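Local structure of amidohydrolase (Staphylococcus aureus, 3NUR) at residues Lys113-Leu118 with Glu148-Asp153. The protein probably hydrolyses a non-peptide carbon-nitrogen bond, as expected of a putative metal-dependent amidohydrolase. Sequence-based numbering, arbitrary orientation.
Sequences KANDQL and ERCIND
Arg149 reaches across to Asp116 and grips it end-on, spending two nitrogens on one oxygen. NH2 of Arg149 gives the shorter bond, 2.8 Å to Asp116 OD1, meeting the syn lone pair of OD1. Its N-H...O angle is 156°. NH1 of Arg149 adds a more bent bond of 3.1 Å to the same OD1, arriving from above the carboxylate plane. OD1 lies in the guanidinium plane, yet the two planes stand 90° apart, which fits a shared single acceptor rather than a paired bidentate bridge. The arginine chain leaves its helix extended and bends at chi3, turning NH1 and NH2 to Asp116, while NE forms a salt bridge with Glu146 one turn earlier; NH1 has a further partner beside the segments. Glu146 serves both helices: its other carboxylate oxygen accepts from Asn115 ND2, which also bonds to the carbonyl of Thr134. Asn115 OD1 is satisfied outside the segments too. Cys150 SG lies over the amide face of buried Asn115, 3.3 Å from ND2, a van der Waals contact. The segment axes, 7° apart, are bridged chiefly by the long Arg149. Such side-by-side packing of helices 104-124 and 140-152, successive in the chain around strand 129-131, is characteristic of the outer helical layer of a TIM barrel.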
loop_
_atom_site.group_PDB
_atom_site.type_symbol
_atom_site.label_atom_id
_atom_site.label_comp_id
_atom_site.label_asym_id
_atom_site.label_seq_id
_atom_site.Cartn_x
_atom_site.Cartn_y
_atom_site.Cartn_z
ATOM N N LYS A 113 -19.968 -1.197 0.907
ATOM C CA LYS A 113 -20.304 -1.284 2.310
ATOM C C LYS A 113 -19.096 -0.967 3.192
ATOM O O LYS A 113 -19.224 -0.231 4.176
ATOM C CB LYS A 113 -20.747 -2.696 2.605
ATOM C CG LYS A 113 -21.519 -2.832 3.910
ATOM C CD LYS A 113 -22.941 -3.176 3.596
ATOM C CE LYS A 113 -23.066 -4.212 2.499
ATOM N NZ LYS A 113 -24.467 -4.392 2.092
ATOM N N ALA A 114 -17.921 -1.541 2.807
ATOM C CA ALA A 114 -16.731 -1.301 3.604
ATOM C C ALA A 114 -16.423 0.199 3.581
ATOM O O ALA A 114 -16.225 0.795 4.650
ATOM C CB ALA A 114 -15.557 -2.115 3.070
ATOM N N ASN A 115 -16.419 0.820 2.376
ATOM C CA ASN A 115 -16.121 2.256 2.229
ATOM C C ASN A 115 -17.112 3.147 2.993
ATOM O O ASN A 115 -16.696 4.102 3.656
ATOM C CB ASN A 115 -16.051 2.644 0.756
ATOM C CG ASN A 115 -14.903 1.958 0.050
ATOM O OD1 ASN A 115 -13.804 1.808 0.607
ATOM N ND2 ASN A 115 -15.109 1.597 -1.206
ATOM N N ASP A 116 -18.402 2.805 2.941
ATOM C CA ASP A 116 -19.427 3.571 3.667
ATOM C C ASP A 116 -19.224 3.480 5.171
ATOM O O ASP A 116 -19.324 4.503 5.852
ATOM C CB ASP A 116 -20.846 3.092 3.294
ATOM C CG ASP A 116 -21.361 3.629 1.964
ATOM O OD1 ASP A 116 -20.724 4.555 1.403
ATOM O OD2 ASP A 116 -22.416 3.146 1.499
ATOM N N GLN A 117 -18.938 2.269 5.689
ATOM C CA GLN A 117 -18.737 2.093 7.134
ATOM C C GLN A 117 -17.476 2.813 7.587
ATOM O O GLN A 117 -17.461 3.424 8.657
ATOM C CB GLN A 117 -18.711 0.614 7.537
ATOM C CG GLN A 117 -20.086 -0.046 7.471
ATOM C CD GLN A 117 -20.146 -1.331 8.258
ATOM O OE1 GLN A 117 -19.813 -1.386 9.450
ATOM N NE2 GLN A 117 -20.619 -2.386 7.619
ATOM N N LEU A 118 -16.420 2.772 6.752
ATOM C CA LEU A 118 -15.175 3.474 7.047
ATOM C C LEU A 118 -15.417 4.976 7.121
ATOM O O LEU A 118 -14.970 5.610 8.076
ATOM C CB LEU A 118 -14.077 3.170 5.998
ATOM C CG LEU A 118 -12.705 3.856 6.279
ATOM C CD1 LEU A 118 -12.126 3.416 7.653
ATOM C CD2 LEU A 118 -11.698 3.593 5.134
ATOM N N GLU A 148 -14.027 7.094 -7.658
ATOM C CA GLU A 148 -14.516 8.466 -7.802
ATOM C C GLU A 148 -15.468 8.796 -6.653
ATOM O O GLU A 148 -15.368 9.895 -6.087
ATOM C CB GLU A 148 -15.195 8.661 -9.181
ATOM C CG GLU A 148 -15.630 10.100 -9.470
ATOM C CD GLU A 148 -17.012 10.520 -8.990
ATOM O OE1 GLU A 148 -17.946 9.685 -9.028
ATOM O OE2 GLU A 148 -17.165 11.698 -8.595
ATOM N N ARG A 149 -16.373 7.845 -6.297
ATOM C CA ARG A 149 -17.338 8.029 -5.204
ATOM C C ARG A 149 -16.603 8.220 -3.875
ATOM O O ARG A 149 -16.931 9.131 -3.131
ATOM C CB ARG A 149 -18.324 6.852 -5.116
ATOM C CG ARG A 149 -19.432 7.072 -4.098
ATOM C CD ARG A 149 -20.349 5.882 -3.995
ATOM N NE ARG A 149 -19.787 4.796 -3.192
ATOM C CZ ARG A 149 -19.989 4.642 -1.889
ATOM N NH1 ARG A 149 -19.480 3.600 -1.257
ATOM N NH2 ARG A 149 -20.694 5.538 -1.206
ATOM N N CYS A 150 -15.581 7.390 -3.604
ATOM C CA CYS A 150 -14.795 7.480 -2.376
ATOM C C CYS A 150 -14.122 8.828 -2.242
ATOM O O CYS A 150 -14.150 9.420 -1.167
ATOM C CB CYS A 150 -13.775 6.346 -2.318
ATOM S SG CYS A 150 -14.501 4.740 -1.921
ATOM N N ILE A 151 -13.516 9.316 -3.328
ATOM C CA ILE A 151 -12.802 10.578 -3.287
ATOM C C ILE A 151 -13.764 11.741 -3.185
ATOM O O ILE A 151 -13.654 12.529 -2.253
ATOM C CB ILE A 151 -11.766 10.713 -4.450
ATOM C CG1 ILE A 151 -10.769 9.513 -4.522
ATOM C CG2 ILE A 151 -11.027 12.074 -4.430
ATOM C CD1 ILE A 151 -10.133 8.962 -3.247
ATOM N N ASN A 152 -14.720 11.831 -4.116
ATOM C CA ASN A 152 -15.652 12.962 -4.172
ATOM C C ASN A 152 -16.805 12.984 -3.166
ATOM O O ASN A 152 -17.195 14.066 -2.736
ATOM C CB ASN A 152 -16.090 13.235 -5.619
ATOM C CG ASN A 152 -14.947 13.684 -6.508
ATOM O OD1 ASN A 152 -13.925 14.209 -6.043
ATOM N ND2 ASN A 152 -15.077 13.465 -7.802
ATOM N N ASP A 153 -17.358 11.824 -2.790
ATOM C CA ASP A 153 -18.455 11.773 -1.822
ATOM C C ASP A 153 -17.992 11.471 -0.421
ATOM O O ASP A 153 -18.582 11.988 0.512
ATOM C CB ASP A 153 -19.523 10.726 -2.208
ATOM C CG ASP A 153 -20.250 10.953 -3.514
ATOM O OD1 ASP A 153 -19.928 11.943 -4.212
ATOM O OD2 ASP A 153 -21.164 10.147 -3.833
#